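Local atomic coordinates of competence damage-inducible protein A (Klebsiella pneumoniae subsp. pneumoniae MGH 78578, PDB entry 5V01), a protein that is of unknown function but belongs to the CinA family, some members of which deamidate nicotinamide mononucleotide. Residues A[47-51]-A[52-56]; A[64-67]-A[68-71]; A[147-150]-A[151-154]. One frame throughout, in Å; residues are numbered along the deposited sequence. Where two conformers were deposited one is given.

Each of the three contacts sits where a helix meets a loop. Contact 1 closes the C-terminal end of helix 43-50, whereas contacts 2 and 3 open helices 67-74 and 150-169 with a capping side chain, Ser-66 and Asp-149. None touches another: the centre of contact 1 lies about 26 Å from that of contact 2 and about 24 Å from that of contact 3, and the centres of contacts 2 and 3 are about 22 Å apart. The first two are joined through the dimer, since Phe-65 of a second subunit packs on Cys-49 and Thr-54. A bound sodium ion lies about 4 Å from the Phe-65 side chain, about 7 Å from Cys-150 and about 12 Å from Leu-48.

Contact 1: residues A[47-51]-A[52-56]; sequences ALCAQ and ADTAA
Thr-54 turns back onto the end of helix 43-50 and sets its hydroxyl among carbonyls at the helix end, those of Leu-48 and Cys-49 in the last turn and that of Gln-51 just beyond it. OG1 of Thr-54 lies 2.6 Å from Gln-51 O and 3.0 Å from Leu-48 O. Both carbonyls lie within hydrogen-bonding distance of the one hydroxyl proton. Cys-49 O, 3.2 Å from Thr-54 OG1, adds a third carbonyl to the group. A chi1 of -56° brings OG1 beside its own backbone N and places CG2 anti to that N, alongside the carbonyl carbon. There CG2 of Thr-54 rests 3.6 Å from Leu-48 O and 4.1 Å from SG of Cys-49. This buried side is the compact part of the contact. Leu-48 faces strands 33-37 and 58-64 through Leu-33, Thr-35 and Tyr-58, and Phe-65 of the second subunit packs on both Cys-49 and Thr-54.

The other side is looser. Ala-52 and Asp-53, the two corner residues of the turn, are exposed; CB of Asp-53 points away from the helix end, and its side chain touches Ile-27 of helix 15-29. The Thr-54 N bond to Gln-51 O, at 3.4 Å, is weak. Gln-51 forms an intermediate flank, packed on His-16 and Thr-19 of helix 15-29 and on Phe-57. It has CG anti to the backbone N (chi1 -176°) and a chain bent at chi2 (51°), which folds NE2 back to 3.6 Å from Ala-52 N. A type I beta turn from Gln-51 to Thr-54 thus directly follows a helix C-terminus, its threonine hydroxyl meeting carbonyls at the helix end, on the connection between helix 43-50 and strand 58-64.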
loop_
_atom_site.group_PDB
_atom_site.type_symbol
_atom_site.label_atom_id
_atom_site.label_comp_id
_atom_site.label_asym_id
_atom_site.label_seq_id
_atom_site.Cartn_x
_atom_site.Cartn_y
_atom_site.Cartn_z
ATOM N N ALA A 47 7.212 0.988 -4.315
ATOM C CA ALA A 47 8.102 1.114 -5.455
ATOM C C ALA A 47 7.560 2.093 -6.488
ATOM O O ALA A 47 8.277 2.951 -7.025
ATOM C CB ALA A 47 8.359 -0.241 -6.078
ATOM N N LEU A 48 6.284 1.929 -6.795
ATOM C CA LEU A 48 5.638 2.799 -7.782
ATOM C C LEU A 48 5.540 4.264 -7.341
ATOM O O LEU A 48 5.596 5.188 -8.179
ATOM C CB LEU A 48 4.263 2.239 -8.172
ATOM C CG LEU A 48 4.357 0.877 -8.852
ATOM C CD1 LEU A 48 3.058 0.090 -8.714
ATOM C CD2 LEU A 48 4.796 0.993 -10.301
ATOM N N CYS A 49 5.356 4.476 -6.040
ATOM C CA CYS A 49 5.297 5.824 -5.481
ATOM C C CYS A 49 6.671 6.454 -5.266
ATOM O O CYS A 49 6.773 7.665 -5.178
ATOM C CB CYS A 49 4.475 5.841 -4.199
ATOM S SG CYS A 49 2.722 5.465 -4.474
ATOM N N ALA A 50 7.717 5.646 -5.185
ATOM C CA ALA A 50 9.077 6.187 -5.084
ATOM C C ALA A 50 9.473 6.752 -6.433
ATOM O O ALA A 50 10.233 7.663 -6.511
ATOM C CB ALA A 50 10.045 5.135 -4.629
ATOM N N GLN A 51 8.933 6.182 -7.504
ATOM C CA GLN A 51 9.178 6.674 -8.872
ATOM C C GLN A 51 8.712 8.138 -9.028
ATOM O O GLN A 51 7.648 8.484 -8.546
ATOM C CB GLN A 51 8.368 5.766 -9.816
ATOM C CG GLN A 51 8.498 5.977 -11.291
ATOM C CD GLN A 51 9.921 6.003 -11.761
ATOM O OE1 GLN A 51 10.752 5.173 -11.355
ATOM N NE2 GLN A 51 10.228 6.987 -12.601
ATOM N N ALA A 52 9.494 8.983 -9.694
ATOM C CA ALA A 52 9.350 10.466 -9.610
ATOM C C ALA A 52 8.046 11.127 -10.094
ATOM O O ALA A 52 7.650 12.211 -9.609
ATOM C CB ALA A 52 10.498 11.118 -10.356
ATOM N N ASP A 53 7.401 10.517 -11.068
ATOM C CA ASP A 53 6.235 11.141 -11.688
ATOM C C ASP A 53 5.031 10.227 -11.475
ATOM O O ASP A 53 4.224 10.018 -12.378
ATOM C CB ASP A 53 6.518 11.355 -13.171
ATOM C CG ASP A 53 5.542 12.323 -13.849
ATOM O OD1 ASP A 53 4.917 13.191 -13.187
ATOM O OD2 ASP A 53 5.419 12.212 -15.087
ATOM N N THR A 54 4.932 9.680 -10.263
ATOM C CA THR A 54 3.891 8.708 -9.918
ATOM C C THR A 54 2.494 9.083 -10.412
ATOM O O THR A 54 1.807 8.292 -11.029
ATOM C CB THR A 54 3.824 8.537 -8.403
ATOM O OG1 THR A 54 5.099 8.161 -7.916
ATOM C CG2 THR A 54 2.827 7.461 -8.026
ATOM N N ALA A 55 2.096 10.323 -10.164
ATOM C CA ALA A 55 0.732 10.748 -10.450
ATOM C C ALA A 55 0.385 10.685 -11.934
ATOM O O ALA A 55 -0.781 10.640 -12.286
ATOM C CB ALA A 55 0.509 12.147 -9.928
ATOM N N ALA A 56 1.404 10.683 -12.795
ATOM C CA ALA A 56 1.200 10.565 -14.234
ATOM C C ALA A 56 0.745 9.168 -14.674
ATOM O O ALA A 56 0.297 8.999 -15.824
ATOM C CB ALA A 56 2.468 10.957 -14.976
#

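Contact 2: residues A[64-67]-A[68-71]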
loop_
_atom_site.group_PDB
_atom_site.type_symbol
_atom_site.label_atom_id
_atom_site.label_comp_id
_atom_site.label_asym_id
_atom_site.label_seq_id
_atom_site.Cartn_x
_atom_site.Cartn_y
_atom_site.Cartn_z
ATOM N N THR A 64 -4.559 -5.672 1.499
ATOM C CA THR A 64 -5.677 -6.448 2.075
ATOM C C THR A 64 -5.064 -7.728 2.607
ATOM O O THR A 64 -4.885 -8.692 1.862
ATOM C CB THR A 64 -6.760 -6.740 1.021
ATOM O OG1 THR A 64 -6.175 -7.341 -0.132
ATOM C CG2 THR A 64 -7.459 -5.463 0.610
ATOM N N PHE A 65 -4.645 -7.700 3.874
ATOM C CA PHE A 65 -3.746 -8.723 4.447
ATOM C C PHE A 65 -4.440 -10.015 4.894
ATOM O O PHE A 65 -3.771 -11.020 5.101
ATOM C CB PHE A 65 -2.923 -8.082 5.579
ATOM C CG PHE A 65 -1.633 -8.769 5.879
ATOM C CD1 PHE A 65 -0.543 -8.574 5.045
ATOM C CD2 PHE A 65 -1.485 -9.576 7.014
ATOM C CE1 PHE A 65 0.666 -9.192 5.307
ATOM C CE2 PHE A 65 -0.274 -10.195 7.280
ATOM C CZ PHE A 65 0.803 -9.997 6.422
ATOM N N SER A 66 -5.765 -9.972 5.039
ATOM C CA SER A 66 -6.588 -11.067 5.531
ATOM C C SER A 66 -7.652 -11.423 4.474
ATOM O O SER A 66 -7.940 -10.639 3.571
ATOM C CB SER A 66 -7.293 -10.668 6.813
ATOM O OG SER A 66 -8.266 -9.677 6.512
ATOM N N ASP A 67 -8.311 -12.561 4.678
ATOM C CA ASP A 67 -9.421 -12.963 3.826
ATOM C C ASP A 67 -10.545 -11.941 3.953
ATOM O O ASP A 67 -11.151 -11.534 2.957
ATOM C CB ASP A 67 -9.937 -14.364 4.203
ATOM C CG ASP A 67 -9.003 -15.506 3.801
ATOM O OD1 ASP A 67 -7.899 -15.271 3.302
ATOM O OD2 ASP A 67 -9.398 -16.686 4.003
ATOM N N GLU A 68 -10.838 -11.503 5.187
ATOM C CA GLU A 68 -11.902 -10.540 5.387
ATOM C C GLU A 68 -11.639 -9.207 4.679
ATOM O O GLU A 68 -12.557 -8.607 4.110
ATOM C CB GLU A 68 -12.153 -10.341 6.888
ATOM C CG GLU A 68 -13.257 -9.355 7.158
ATOM C CD GLU A 68 -13.566 -9.188 8.630
ATOM O OE1 GLU A 68 -12.902 -9.779 9.505
ATOM O OE2 GLU A 68 -14.511 -8.426 8.914
ATOM N N ALA A 69 -10.380 -8.744 4.706
ATOM C CA ALA A 69 -10.054 -7.496 3.997
ATOM C C ALA A 69 -10.255 -7.658 2.483
ATOM O O ALA A 69 -10.692 -6.725 1.806
ATOM C CB ALA A 69 -8.648 -7.031 4.320
ATOM N N LYS A 70 -9.910 -8.846 1.960
ATOM C CA LYS A 70 -10.124 -9.104 0.548
ATOM C C LYS A 70 -11.634 -9.059 0.167
ATOM O O LYS A 70 -12.006 -8.486 -0.881
ATOM C CB LYS A 70 -9.476 -10.434 0.160
ATOM C CG LYS A 70 -7.942 -10.374 0.189
ATOM C CD LYS A 70 -7.301 -11.735 -0.068
ATOM C CE LYS A 70 -5.801 -11.649 0.034
ATOM N NZ LYS A 70 -5.330 -11.536 1.433
ATOM N N ARG A 71 -12.474 -9.635 1.030
ATOM C CA ARG A 71 -13.938 -9.605 0.805
ATOM C C ARG A 71 -14.432 -8.151 0.881
ATOM O O ARG A 71 -15.150 -7.661 0.017
ATOM C CB ARG A 71 -14.678 -10.497 1.829
ATOM C CG ARG A 71 -14.290 -11.978 1.749
ATOM C CD ARG A 71 -15.265 -12.870 2.483
ATOM N NE ARG A 71 -15.421 -12.480 3.878
ATOM C CZ ARG A 71 -14.733 -12.944 4.917
ATOM N NH1 ARG A 71 -13.783 -13.868 4.788
ATOM N NH2 ARG A 71 -14.981 -12.423 6.132
HETATM O O HOH W 1 -5.729 -13.619 3.227
#
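Lys-70 reaches back from the first turn of helix 67-74 to the strand end, where its ammonium NZ donates to Thr-64 O at 2.9 Å. A bend at chi4 (74°) brings NZ onto that carbonyl, which it meets tilted from the carbonyl plane. NZ is gripped further by a water at 2.8 Å and by Ser-38 OG; Ser-66 O, 3.5 Å from NZ, is a weak addition. The same water donates to OD1 of Asp-67 at 2.7 Å, joining carboxylate and ammonium, whose charged atoms do not touch directly. Along its stem, CG of Lys-70 passes 3.5 Å from Thr-64 OG1, which has a weak hydrogen bond with Glu-37 O, while CB of Thr-64 lies 3.8 Å from Ala-69 CB.

Ser-66 is the N-cap. With OG held between the backbone N and the carbonyl carbon (chi1 69°), it accepts from Ala-69 N at 2.9 Å in a fairly straight bond (161°). The hydroxyl is also hydrogen-bonded to Asp-59 OD2 of the second subunit. Two ordinary helical bonds follow, Lys-70 N to Ser-66 O at 3.1 Å and Arg-71 N to Asp-67 O.

The chemistry implies a largely buried lysine whose ammonium is satisfied by carbonyl, hydroxyl and water, with the nearby Asp-67 carboxylate probably stabilising its charge, and a capping serine that also ties the helix start to the dimer partner.

Contact 3: residues A[147-150]-A[151-154]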
loop_
_atom_site.group_PDB
_atom_site.type_symbol
_atom_site.label_atom_id
_atom_site.label_comp_id
_atom_site.label_asym_id
_atom_site.label_seq_id
_atom_site.Cartn_x
_atom_site.Cartn_y
_atom_site.Cartn_z
ATOM N N ALA A 147 12.890 -18.271 -3.047
ATOM C CA ALA A 147 13.711 -18.712 -1.925
ATOM C C ALA A 147 14.080 -17.518 -1.046
ATOM O O ALA A 147 14.119 -16.375 -1.513
ATOM C CB ALA A 147 14.955 -19.420 -2.440
ATOM N N GLY A 148 14.308 -17.792 0.233
ATOM C CA GLY A 148 14.785 -16.797 1.177
ATOM C C GLY A 148 13.824 -16.612 2.325
ATOM O O GLY A 148 12.761 -17.245 2.385
ATOM N N ASP A 149 14.207 -15.721 3.233
ATOM C CA ASP A 149 13.356 -15.342 4.342
ATOM C C ASP A 149 12.231 -14.433 3.822
ATOM O O ASP A 149 12.185 -14.092 2.611
ATOM C CB ASP A 149 14.169 -14.734 5.516
ATOM C CG ASP A 149 14.812 -13.374 5.201
ATOM O OD1 ASP A 149 14.526 -12.748 4.159
ATOM O OD2 ASP A 149 15.601 -12.909 6.050
ATOM N N CYS A 150 11.315 -14.056 4.699
ATOM C CA CYS A 150 10.129 -13.330 4.261
ATOM C C CYS A 150 10.446 -11.964 3.631
ATOM O O CYS A 150 9.841 -11.596 2.622
ATOM C CB CYS A 150 9.105 -13.201 5.400
ATOM S SG CYS A 150 9.626 -12.328 6.900
ATOM N N GLU A 151 11.413 -11.237 4.199
ATOM C CA GLU A 151 11.843 -9.957 3.620
ATOM C C GLU A 151 12.347 -10.149 2.191
ATOM O O GLU A 151 12.014 -9.375 1.310
ATOM C CB GLU A 151 12.939 -9.313 4.487
ATOM C CG GLU A 151 13.467 -7.973 3.981
ATOM C CD GLU A 151 14.552 -7.387 4.873
ATOM O OE1 GLU A 151 14.855 -7.968 5.942
ATOM O OE2 GLU A 151 15.106 -6.333 4.501
ATOM N N THR A 152 13.137 -11.202 1.986
ATOM C CA THR A 152 13.688 -11.548 0.674
ATOM C C THR A 152 12.600 -11.957 -0.331
ATOM O O THR A 152 12.585 -11.491 -1.490
ATOM C CB THR A 152 14.761 -12.658 0.822
ATOM O OG1 THR A 152 15.842 -12.147 1.607
ATOM C CG2 THR A 152 15.268 -13.125 -0.516
ATOM N N VAL A 153 11.691 -12.826 0.110
ATOM C CA VAL A 153 10.578 -13.250 -0.739
ATOM C C VAL A 153 9.770 -12.020 -1.183
ATOM O O VAL A 153 9.419 -11.885 -2.367
ATOM C CB VAL A 153 9.657 -14.317 -0.073
ATOM C CG1 VAL A 153 8.396 -14.554 -0.885
ATOM C CG2 VAL A 153 10.404 -15.631 0.132
ATOM N N VAL A 154 9.464 -11.134 -0.243
ATOM C CA VAL A 154 8.709 -9.935 -0.594
ATOM C C VAL A 154 9.434 -9.104 -1.662
ATOM O O VAL A 154 8.829 -8.667 -2.642
ATOM C CB VAL A 154 8.376 -9.109 0.680
ATOM C CG1 VAL A 154 7.888 -7.715 0.340
ATOM C CG2 VAL A 154 7.355 -9.842 1.551
#
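Ala-147 and Thr-152 meet at the N-cap of helix 150-169, where the chain leaving strand 138-145 swings round and Asp-149 caps the new helix. Ala-147 O lies 3.6 Å from the methyl CG2 of Thr-152, and the same carbonyl accepts from the ammonium of Lys-156, one turn further along the helix.

Gly-148 comes next, with an extended backbone at a positive phi (121°), where a CB would jam against the carbonyl O of Ala-147 and fall too close to Thr-152 CG2. Gly-148 O rests 3.6 Å from CG2 of Val-153, the buried residue of this otherwise surface contact.

Asp-149 carries the polar part. Its CG sits between the backbone N and the carbonyl carbon (chi1 67°), which curls the carboxylate back over the helix start. OD1 of Asp-149 then serves two donors on one residue: Thr-152 N at 3.0 Å comes nearly along the C-O axis, and Thr-152 OG1 at 2.9 Å comes from above the carboxylate plane, 42° out of it. The two side chains cross at about a right angle. Two hydrogen bonds on a single oxygen should restrain the rotation of the carboxylate, and the negative charge lies at the helix N-terminus, where the helix dipole would be expected to stabilise it. Asp-149 O starts the helical i to i+4 bonds, accepting from Val-153 N at 2.8 Å.

Cys-150, the first helical residue, continues the series, its carbonyl O accepting from Val-154 N at 2.9 Å. Val-154, whose side chain also packs on Ala-115, presses CG2 against that acceptor as well, 3.2 Å from Cys-150 O.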